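Local coordinates for protein phosphoribosylaminoimidazole-succinocarboxamide synthase (Saccharomyces cerevisiae, PDB 2CNQ) that catalyses the ATP-dependent ligation of L-aspartate to 4-carboxy-5-aminoimidazole ribotide (CAIR), forming SAICAR in de novo purine biosynthesis, at residues I115-Y124 against V191-Y199; G147-P155 against W244-Q255. All blocks are in the same frame, centred on the assembly; numbering follows the deposited sequence. Where two conformers were deposited one is given.

Interaction 1 (I115-Y124 against V191-Y199); sequences IPLEVIVRGY and VAELAVKLY. With AMZ (aminoimidazole 4-carboxamide ribonucleotide), chain C.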
loop_
_atom_site.group_PDB
_atom_site.type_symbol
_atom_site.label_atom_id
_atom_site.label_comp_id
_atom_site.label_asym_id
_atom_site.label_seq_id
_atom_site.Cartn_x
_atom_site.Cartn_y
_atom_site.Cartn_z
ATOM N N ILE A 115 -10.061 9.935 4.116
ATOM C CA ILE A 115 -10.177 10.851 3.014
ATOM C C ILE A 115 -10.354 9.992 1.809
ATOM O O ILE A 115 -9.593 9.061 1.587
ATOM C CB ILE A 115 -8.918 11.686 2.906
ATOM C CG1 ILE A 115 -8.747 12.503 4.180
ATOM C CG2 ILE A 115 -8.984 12.572 1.696
ATOM C CD1 ILE A 115 -7.505 13.337 4.189
ATOM N N PRO A 116 -11.387 10.223 1.028
ATOM C CA PRO A 116 -11.802 9.271 0.031
ATOM C C PRO A 116 -11.010 9.365 -1.256
ATOM O O PRO A 116 -11.537 9.612 -2.331
ATOM C CB PRO A 116 -13.250 9.636 -0.195
ATOM C CG PRO A 116 -13.240 11.101 -0.001
ATOM C CD PRO A 116 -12.396 11.277 1.189
ATOM N N LEU A 117 -9.725 9.182 -1.138
ATOM C CA LEU A 117 -8.818 9.223 -2.257
ATOM C C LEU A 117 -7.802 8.164 -2.086
ATOM O O LEU A 117 -7.390 7.871 -0.984
ATOM C CB LEU A 117 -8.051 10.531 -2.291
ATOM C CG LEU A 117 -8.869 11.785 -2.450
ATOM C CD1 LEU A 117 -8.004 12.987 -2.205
ATOM C CD2 LEU A 117 -9.485 11.837 -3.823
ATOM N N GLU A 118 -7.355 7.616 -3.180
ATOM C CA GLU A 118 -6.096 6.920 -3.204
ATOM C C GLU A 118 -5.066 7.994 -3.398
ATOM O O GLU A 118 -5.038 8.678 -4.404
ATOM C CB GLU A 118 -6.013 5.945 -4.331
ATOM C CG GLU A 118 -7.111 4.968 -4.405
ATOM C CD GLU A 118 -7.207 4.028 -3.243
ATOM O OE1 GLU A 118 -8.082 3.143 -3.343
ATOM O OE2 GLU A 118 -6.490 4.101 -2.250
ATOM N N VAL A 119 -4.255 8.193 -2.391
ATOM C CA VAL A 119 -3.317 9.298 -2.373
ATOM C C VAL A 119 -2.041 8.811 -2.986
ATOM O O VAL A 119 -1.118 8.409 -2.313
ATOM C CB VAL A 119 -3.159 9.816 -0.968
ATOM C CG1 VAL A 119 -2.167 10.940 -0.920
ATOM C CG2 VAL A 119 -4.503 10.266 -0.424
ATOM N N ILE A 120 -2.031 8.803 -4.298
ATOM C CA ILE A 120 -0.915 8.309 -5.046
ATOM C C ILE A 120 0.059 9.418 -5.256
ATOM O O ILE A 120 -0.300 10.526 -5.611
ATOM C CB ILE A 120 -1.371 7.742 -6.355
ATOM C CG1 ILE A 120 -2.268 6.555 -6.116
ATOM C CG2 ILE A 120 -0.220 7.388 -7.249
ATOM C CD1 ILE A 120 -3.117 6.219 -7.294
ATOM N N VAL A 121 1.322 9.115 -5.037
ATOM C CA VAL A 121 2.412 9.979 -5.389
ATOM C C VAL A 121 3.284 9.244 -6.341
ATOM O O VAL A 121 3.620 8.110 -6.116
ATOM C CB VAL A 121 3.214 10.423 -4.180
ATOM C CG1 VAL A 121 4.327 11.341 -4.626
ATOM C CG2 VAL A 121 2.338 11.102 -3.193
ATOM N N ARG A 122 3.642 9.928 -7.408
ATOM C CA ARG A 122 4.514 9.380 -8.409
ATOM C C ARG A 122 5.788 10.162 -8.445
ATOM O O ARG A 122 5.788 11.340 -8.697
ATOM C CB ARG A 122 3.882 9.415 -9.756
ATOM C CG ARG A 122 2.537 8.760 -9.784
ATOM C CD ARG A 122 1.941 8.858 -11.153
ATOM N NE ARG A 122 0.574 8.417 -11.144
ATOM C CZ ARG A 122 0.193 7.185 -11.321
ATOM N NH1 ARG A 122 1.023 6.250 -11.681
ATOM N NH2 ARG A 122 -1.073 6.899 -11.148
ATOM N N GLY A 123 6.878 9.487 -8.205
ATOM C CA GLY A 123 8.169 10.085 -8.421
ATOM C C GLY A 123 8.695 9.871 -9.797
ATOM O O GLY A 123 9.546 10.623 -10.267
ATOM N N TYR A 124 8.207 8.841 -10.451
ATOM C CA TYR A 124 8.695 8.379 -11.709
ATOM C C TYR A 124 7.510 8.009 -12.511
ATOM O O TYR A 124 6.483 7.579 -11.992
ATOM C CB TYR A 124 9.563 7.160 -11.525
ATOM C CG TYR A 124 10.792 7.427 -10.735
ATOM C CD1 TYR A 124 10.734 7.618 -9.370
ATOM C CD2 TYR A 124 12.016 7.486 -11.348
ATOM C CE1 TYR A 124 11.869 7.868 -8.661
ATOM C CE2 TYR A 124 13.152 7.730 -10.622
ATOM C CZ TYR A 124 13.068 7.927 -9.292
ATOM O OH TYR A 124 14.174 8.163 -8.543
ATOM N N VAL A 191 -3.352 17.333 1.554
ATOM C CA VAL A 191 -3.112 15.962 1.212
ATOM C C VAL A 191 -1.999 15.885 0.207
ATOM O O VAL A 191 -1.069 15.095 0.374
ATOM C CB VAL A 191 -4.382 15.346 0.655
ATOM C CG1 VAL A 191 -4.117 14.062 -0.069
ATOM C CG2 VAL A 191 -5.384 15.166 1.765
ATOM N N ALA A 192 -2.062 16.672 -0.829
ATOM C CA ALA A 192 -1.062 16.617 -1.842
ATOM C C ALA A 192 0.290 16.924 -1.305
ATOM O O ALA A 192 1.262 16.262 -1.607
ATOM C CB ALA A 192 -1.392 17.627 -2.918
ATOM N N GLU A 193 0.368 17.963 -0.515
ATOM C CA GLU A 193 1.651 18.377 -0.055
ATOM C C GLU A 193 2.215 17.399 0.922
ATOM O O GLU A 193 3.383 17.109 0.869
ATOM C CB GLU A 193 1.581 19.749 0.530
ATOM C CG GLU A 193 1.336 20.756 -0.549
ATOM C CD GLU A 193 1.426 22.150 -0.075
ATOM O OE1 GLU A 193 1.398 23.038 -0.923
ATOM O OE2 GLU A 193 1.496 22.364 1.141
ATOM N N LEU A 194 1.391 16.867 1.790
ATOM C CA LEU A 194 1.873 15.934 2.758
ATOM C C LEU A 194 2.295 14.680 2.052
ATOM O O LEU A 194 3.320 14.114 2.356
ATOM C CB LEU A 194 0.798 15.625 3.757
ATOM C CG LEU A 194 1.146 14.575 4.789
ATOM C CD1 LEU A 194 2.353 15.001 5.585
ATOM C CD2 LEU A 194 -0.020 14.336 5.681
ATOM N N ALA A 195 1.495 14.217 1.126
ATOM C CA ALA A 195 1.833 12.993 0.447
ATOM C C ALA A 195 3.157 13.124 -0.247
ATOM O O ALA A 195 3.963 12.220 -0.200
ATOM C CB ALA A 195 0.746 12.648 -0.528
ATOM N N VAL A 196 3.389 14.228 -0.929
ATOM C CA VAL A 196 4.637 14.401 -1.615
ATOM C C VAL A 196 5.758 14.484 -0.617
ATOM O O VAL A 196 6.806 13.929 -0.847
ATOM C CB VAL A 196 4.601 15.606 -2.537
ATOM C CG1 VAL A 196 5.970 16.006 -2.972
ATOM C CG2 VAL A 196 3.709 15.282 -3.715
ATOM N N LYS A 197 5.546 15.155 0.483
ATOM C CA LYS A 197 6.570 15.256 1.480
ATOM C C LYS A 197 6.948 13.895 2.012
ATOM O O LYS A 197 8.104 13.566 2.123
ATOM C CB LYS A 197 6.086 16.141 2.589
ATOM C CG LYS A 197 7.172 16.523 3.519
ATOM C CD LYS A 197 6.693 17.433 4.603
ATOM C CE LYS A 197 6.420 18.806 4.116
ATOM N NZ LYS A 197 6.328 19.748 5.270
ATOM N N LEU A 198 5.943 13.101 2.358
ATOM C CA LEU A 198 6.205 11.780 2.868
ATOM C C LEU A 198 6.888 10.955 1.835
ATOM O O LEU A 198 7.855 10.281 2.107
ATOM C CB LEU A 198 4.932 11.105 3.320
ATOM C CG LEU A 198 4.155 11.801 4.410
ATOM C CD1 LEU A 198 2.900 11.049 4.698
ATOM C CD2 LEU A 198 4.974 11.962 5.657
ATOM N N TYR A 199 6.375 10.977 0.637
ATOM C CA TYR A 199 6.977 10.221 -0.416
ATOM C C TYR A 199 8.415 10.607 -0.610
ATOM O O TYR A 199 9.255 9.759 -0.720
ATOM C CB TYR A 199 6.218 10.413 -1.720
ATOM C CG TYR A 199 6.977 9.893 -2.872
ATOM C CD1 TYR A 199 6.948 8.577 -3.192
ATOM C CD2 TYR A 199 7.752 10.733 -3.618
ATOM C CE1 TYR A 199 7.713 8.091 -4.229
ATOM C CE2 TYR A 199 8.518 10.264 -4.647
ATOM C CZ TYR A 199 8.488 8.935 -4.945
ATOM O OH TYR A 199 9.277 8.549 -5.967
HETATM O O5 AMZ C . -4.517 -0.353 -3.819
HETATM C C6 AMZ C . -4.826 0.513 -4.610
HETATM N N2 AMZ C . -6.081 0.883 -4.841
HETATM C C3A AMZ C . -3.810 1.234 -5.351
HETATM C C7A AMZ C . -2.470 0.997 -5.301
HETATM N N3 AMZ C . -1.725 0.160 -4.555
HETATM N N1 AMZ C . -4.059 2.222 -6.228
HETATM C C5 AMZ C . -2.895 2.604 -6.705
HETATM N N AMZ C . -1.914 1.851 -6.159
HETATM C C1 AMZ C . -0.500 2.023 -6.386
HETATM C C2 AMZ C . 0.074 1.105 -7.423
HETATM C C3 AMZ C . 1.248 1.891 -7.931
HETATM O O2 AMZ C . 2.286 1.712 -6.994
HETATM O O1 AMZ C . 0.410 -0.134 -6.835
HETATM O O AMZ C . -0.346 3.308 -6.920
HETATM C C AMZ C . 0.716 3.314 -7.861
HETATM C C4 AMZ C . 0.240 3.854 -9.169
HETATM O O3 AMZ C . -0.550 2.863 -9.806
HETATM P P AMZ C . -1.031 3.129 -11.304
HETATM O OP1 AMZ C . -2.066 4.204 -11.258
HETATM O O4 AMZ C . -1.608 1.798 -11.728
HETATM O OP2 AMZ C . 0.138 3.546 -12.135
#
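A195 lies between V119 and V121 of the strand, its CB 3.4 Å from V119 CG1 and 3.5 Å from V121 CG2. Both pairs are tighter than usual van der Waals contact, and alanine's single methyl lets the helix come this close. The second branch of V121, CG1, stands anti to its backbone N (chi1 -179°) and meets the Y199 ring obliquely, 3.5 Å from CG. Farther along, the Y199 hydroxyl comes 3.1 Å from G123 CA, where any side chain would collide with it; this OH is hydrogen-bonded to the carbonyl of I213. With an alanine here instead of Y199, V121 CG1 would probably lose the ring it leans on, and the I213 carbonyl its hydroxyl partner, with a gap opened beside G123. Packing is looser at partly exposed V196, whose CG2 is 4.1 Å from V121 CG1, while E193 and K197 suit the helix's solvent side. On the strand's other face R122 grips the AMZ phosphate by two nearly straight bonds, NH1 to OP2 and NH2 to OP1, each 2.9 Å. Helix 185-209 thus backs the ligand-binding strand 113-122, which runs between strands 211-223 and 153-159, with helix 176-183 packed against I115 and L117.

Interaction 2 (G147-P155 against W244-Q255); sequences GLKESQEFP and WNGASYKVGESQ
Two torsions set up the polar contacts of S151: its OG, beside the backbone N (chi1 -48°), points to E253 O, and the Y249 side chain, extended away from its backbone N (chi1 175°), carries the phenol OH to S151 O. S151 OG donates to E253 O at 2.7 Å; Y249 OH donates to S151 O at 2.6 Å, coming from above the carbonyl plane. The same hydroxyl accepts from a water that the E153 N-H also reaches, so a tyrosine suits a place needing both a long reach and a polar end. A third bond, from G252 N to E150 O (2.7 Å), lies in the carbonyl plane. G252 has a positive phi that favours glycine, and its bare CA packs against K149 CB. E150 extends along the backbone of E253 and S254, its OE2 taking a water; the E253 N-H is buried here without a partner. W244 CH2 meets S151 CB obliquely at 3.6 Å, and Q255 CG sits over the centre of the indole. The Q255 amide is clasped by the K250 backbone, OE1 accepting from K250 N and NE2 donating to K250 O. The 149-152 segment is a type II beta turn, with S151 in the left-handed third position, closed by Q152 N to K149 O and docked on the loop that follows strand 228-245.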
loop_
_atom_site.group_PDB
_atom_site.type_symbol
_atom_site.label_atom_id
_atom_site.label_comp_id
_atom_site.label_asym_id
_atom_site.label_seq_id
_atom_site.Cartn_x
_atom_site.Cartn_y
_atom_site.Cartn_z
ATOM N N GLY A 147 9.123 15.042 -23.374
ATOM C CA GLY A 147 10.295 14.244 -23.541
ATOM C C GLY A 147 10.620 13.310 -22.412
ATOM O O GLY A 147 11.678 12.734 -22.409
ATOM N N LEU A 148 9.725 13.141 -21.451
ATOM C CA LEU A 148 9.959 12.129 -20.447
ATOM C C LEU A 148 9.974 10.790 -21.102
ATOM O O LEU A 148 9.151 10.451 -21.928
ATOM C CB LEU A 148 8.785 12.045 -19.508
ATOM C CG LEU A 148 8.468 13.297 -18.760
ATOM C CD1 LEU A 148 7.172 13.070 -18.016
ATOM C CD2 LEU A 148 9.606 13.602 -17.817
ATOM N N LYS A 149 10.893 9.982 -20.674
ATOM C CA LYS A 149 10.964 8.622 -21.116
ATOM C C LYS A 149 10.391 7.716 -20.072
ATOM O O LYS A 149 10.242 8.084 -18.926
ATOM C CB LYS A 149 12.391 8.288 -21.453
ATOM C CG LYS A 149 12.947 9.104 -22.617
ATOM C CD LYS A 149 12.159 8.922 -23.900
ATOM C CE LYS A 149 12.820 9.679 -25.034
ATOM N NZ LYS A 149 12.093 9.538 -26.310
ATOM N N GLU A 150 10.047 6.508 -20.472
ATOM C CA GLU A 150 9.402 5.613 -19.542
ATOM C C GLU A 150 10.245 5.421 -18.339
ATOM O O GLU A 150 11.426 5.203 -18.445
ATOM C CB GLU A 150 9.113 4.285 -20.187
ATOM C CG GLU A 150 8.246 3.446 -19.311
ATOM C CD GLU A 150 8.078 2.050 -19.754
ATOM O OE1 GLU A 150 7.634 1.263 -18.913
ATOM O OE2 GLU A 150 8.369 1.732 -20.913
ATOM N N SER A 151 9.613 5.518 -17.189
ATOM C CA SER A 151 10.267 5.352 -15.920
ATOM C C SER A 151 11.083 6.509 -15.493
ATOM O O SER A 151 11.694 6.419 -14.464
ATOM C CB SER A 151 11.114 4.089 -15.833
ATOM O OG SER A 151 10.400 2.981 -16.301
ATOM N N GLN A 152 11.110 7.582 -16.265
ATOM C CA GLN A 152 11.894 8.717 -15.903
ATOM C C GLN A 152 11.324 9.344 -14.660
ATOM O O GLN A 152 10.120 9.360 -14.416
ATOM C CB GLN A 152 11.923 9.701 -17.029
ATOM C CG GLN A 152 12.843 10.867 -16.801
ATOM C CD GLN A 152 13.116 11.626 -18.056
ATOM O OE1 GLN A 152 12.885 11.129 -19.146
ATOM N NE2 GLN A 152 13.577 12.850 -17.908
ATOM N N GLU A 153 12.216 9.933 -13.902
ATOM C CA GLU A 153 11.847 10.684 -12.763
ATOM C C GLU A 153 11.147 11.950 -13.178
ATOM O O GLU A 153 11.609 12.644 -14.075
ATOM C CB GLU A 153 13.098 11.015 -11.961
ATOM C CG GLU A 153 12.842 11.588 -10.598
ATOM C CD GLU A 153 14.035 11.479 -9.665
ATOM O OE1 GLU A 153 13.819 11.499 -8.441
ATOM O OE2 GLU A 153 15.175 11.362 -10.150
ATOM N N PHE A 154 10.049 12.272 -12.523
ATOM C CA PHE A 154 9.467 13.568 -12.699
ATOM C C PHE A 154 10.389 14.602 -12.090
ATOM O O PHE A 154 11.123 14.338 -11.194
ATOM C CB PHE A 154 8.142 13.644 -11.996
ATOM C CG PHE A 154 7.073 12.860 -12.652
ATOM C CD1 PHE A 154 6.479 13.307 -13.809
ATOM C CD2 PHE A 154 6.624 11.679 -12.097
ATOM C CE1 PHE A 154 5.469 12.604 -14.389
ATOM C CE2 PHE A 154 5.625 10.976 -12.678
ATOM C CZ PHE A 154 5.045 11.424 -13.826
ATOM N N PRO A 155 10.288 15.840 -12.533
ATOM C CA PRO A 155 11.099 16.874 -11.898
ATOM C C PRO A 155 10.890 16.973 -10.420
ATOM O O PRO A 155 11.824 17.176 -9.665
ATOM C CB PRO A 155 10.637 18.141 -12.595
ATOM C CG PRO A 155 10.083 17.700 -13.869
ATOM C CD PRO A 155 9.532 16.343 -13.682
ATOM N N TRP A 244 11.740 -0.276 -7.514
ATOM C CA TRP A 244 12.687 -0.631 -8.525
ATOM C C TRP A 244 14.051 -0.668 -7.933
ATOM O O TRP A 244 14.383 0.038 -7.025
ATOM C CB TRP A 244 12.671 0.390 -9.623
ATOM C CG TRP A 244 11.392 0.475 -10.328
ATOM C CD1 TRP A 244 10.433 -0.476 -10.418
ATOM C CD2 TRP A 244 10.936 1.573 -11.084
ATOM N NE1 TRP A 244 9.417 -0.031 -11.178
ATOM C CE2 TRP A 244 9.707 1.226 -11.615
ATOM C CE3 TRP A 244 11.455 2.839 -11.353
ATOM C CZ2 TRP A 244 9.001 2.068 -12.431
ATOM C CZ3 TRP A 244 10.755 3.680 -12.140
ATOM C CH2 TRP A 244 9.525 3.303 -12.667
ATOM N N ASN A 245 14.868 -1.522 -8.487
ATOM C CA ASN A 245 16.249 -1.573 -8.112
ATOM C C ASN A 245 16.979 -0.418 -8.733
ATOM O O ASN A 245 16.980 -0.248 -9.943
ATOM C CB ASN A 245 16.795 -2.898 -8.581
ATOM C CG ASN A 245 18.190 -3.113 -8.159
ATOM O OD1 ASN A 245 18.419 -3.735 -7.115
ATOM N ND2 ASN A 245 19.122 -2.653 -8.913
ATOM N N GLY A 246 17.609 0.398 -7.915
ATOM C CA GLY A 246 18.270 1.568 -8.432
ATOM C C GLY A 246 19.367 1.250 -9.397
ATOM O O GLY A 246 19.560 1.924 -10.380
ATOM N N ALA A 247 20.111 0.216 -9.097
ATOM C CA ALA A 247 21.225 -0.120 -9.940
ATOM C C ALA A 247 20.808 -0.639 -11.288
ATOM O O ALA A 247 21.554 -0.487 -12.230
ATOM C CB ALA A 247 22.087 -1.104 -9.248
ATOM N N SER A 248 19.663 -1.276 -11.396
ATOM C CA SER A 248 19.214 -1.761 -12.675
ATOM C C SER A 248 18.353 -0.768 -13.386
ATOM O O SER A 248 17.955 -1.004 -14.494
ATOM C CB SER A 248 18.612 -3.140 -12.552
ATOM O OG SER A 248 17.364 -3.011 -11.948
ATOM N N TYR A 249 18.063 0.342 -12.762
ATOM C CA TYR A 249 17.191 1.313 -13.340
ATOM C C TYR A 249 17.752 1.841 -14.642
ATOM O O TYR A 249 18.906 2.183 -14.747
ATOM C CB TYR A 249 17.045 2.416 -12.353
ATOM C CG TYR A 249 16.266 3.578 -12.829
ATOM C CD1 TYR A 249 14.912 3.514 -13.000
ATOM C CD2 TYR A 249 16.898 4.780 -13.070
ATOM C CE1 TYR A 249 14.219 4.607 -13.402
ATOM C CE2 TYR A 249 16.207 5.884 -13.451
ATOM C CZ TYR A 249 14.863 5.799 -13.621
ATOM O OH TYR A 249 14.204 6.931 -13.994
ATOM N N LYS A 250 16.881 1.903 -15.635
ATOM C CA LYS A 250 17.237 2.424 -16.914
ATOM C C LYS A 250 16.027 3.071 -17.475
ATOM O O LYS A 250 15.033 2.430 -17.703
ATOM C CB LYS A 250 17.690 1.322 -17.833
ATOM C CG LYS A 250 18.153 1.882 -19.158
ATOM C CD LYS A 250 18.750 0.833 -20.037
ATOM C CE LYS A 250 19.244 1.443 -21.325
ATOM N NZ LYS A 250 19.896 0.430 -22.168
ATOM N N VAL A 251 16.132 4.345 -17.753
ATOM C CA VAL A 251 15.020 5.053 -18.274
ATOM C C VAL A 251 14.772 4.587 -19.679
ATOM O O VAL A 251 15.668 4.135 -20.376
ATOM C CB VAL A 251 15.136 6.576 -18.304
ATOM C CG1 VAL A 251 15.013 7.126 -16.907
ATOM C CG2 VAL A 251 16.393 7.049 -19.061
ATOM N N GLY A 252 13.537 4.729 -20.094
ATOM C CA GLY A 252 13.146 4.419 -21.442
ATOM C C GLY A 252 12.631 3.018 -21.610
ATOM O O GLY A 252 12.429 2.566 -22.721
ATOM N N GLU A 253 12.430 2.320 -20.503
ATOM C CA GLU A 253 11.931 0.971 -20.557
ATOM C C GLU A 253 11.298 0.689 -19.228
ATOM O O GLU A 253 11.345 1.499 -18.318
ATOM C CB GLU A 253 13.046 -0.010 -20.834
ATOM C CG GLU A 253 14.084 0.014 -19.761
ATOM C CD GLU A 253 15.291 -0.740 -20.128
ATOM O OE1 GLU A 253 15.757 -0.599 -21.272
ATOM O OE2 GLU A 253 15.801 -1.471 -19.277
ATOM N N SER A 254 10.689 -0.475 -19.117
ATOM C CA SER A 254 10.150 -0.888 -17.853
ATOM C C SER A 254 11.236 -1.469 -16.990
ATOM O O SER A 254 12.278 -1.867 -17.453
ATOM C CB SER A 254 9.041 -1.883 -18.063
ATOM O OG SER A 254 9.561 -3.037 -18.664
ATOM N N GLN A 255 10.978 -1.459 -15.707
ATOM C CA GLN A 255 11.934 -1.886 -14.734
ATOM C C GLN A 255 11.570 -3.216 -14.169
ATOM O O GLN A 255 10.425 -3.613 -14.142
ATOM C CB GLN A 255 11.975 -0.876 -13.601
ATOM C CG GLN A 255 12.186 0.546 -14.037
ATOM C CD GLN A 255 13.347 0.710 -14.953
ATOM O OE1 GLN A 255 14.449 0.334 -14.625
ATOM N NE2 GLN A 255 13.129 1.261 -16.104
HETATM O O HOH W 1 9.150 2.973 -23.184
HETATM O O HOH W 2 15.031 9.405 -14.304
#

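Overall arrangement
Interaction 1 belongs to the core and interaction 2 to the surface, yet both are built on the same mixed sheet, where strands 113-122 and 153-159 are neighbours. They meet directly: G123 O and F154 N, 2.8 Å apart, form a probable hydrogen bond, and the CD2 edge of the Y124 ring touches the S151 carbonyl oxygen. Their chemistry follows their place. Helix and strand in 115-124 against 191-199 are joined by alanine, valine and isoleucine side chains and the ring of Y199, while the strand's other face, with E118, I120 and R122, turns to the nucleotide. The loops of 147-155 and 244-255, beyond the ends of their strands, rely instead on backbone carbonyls, hydroxyls and bridging water, and supply no residue of the AMZ pocket.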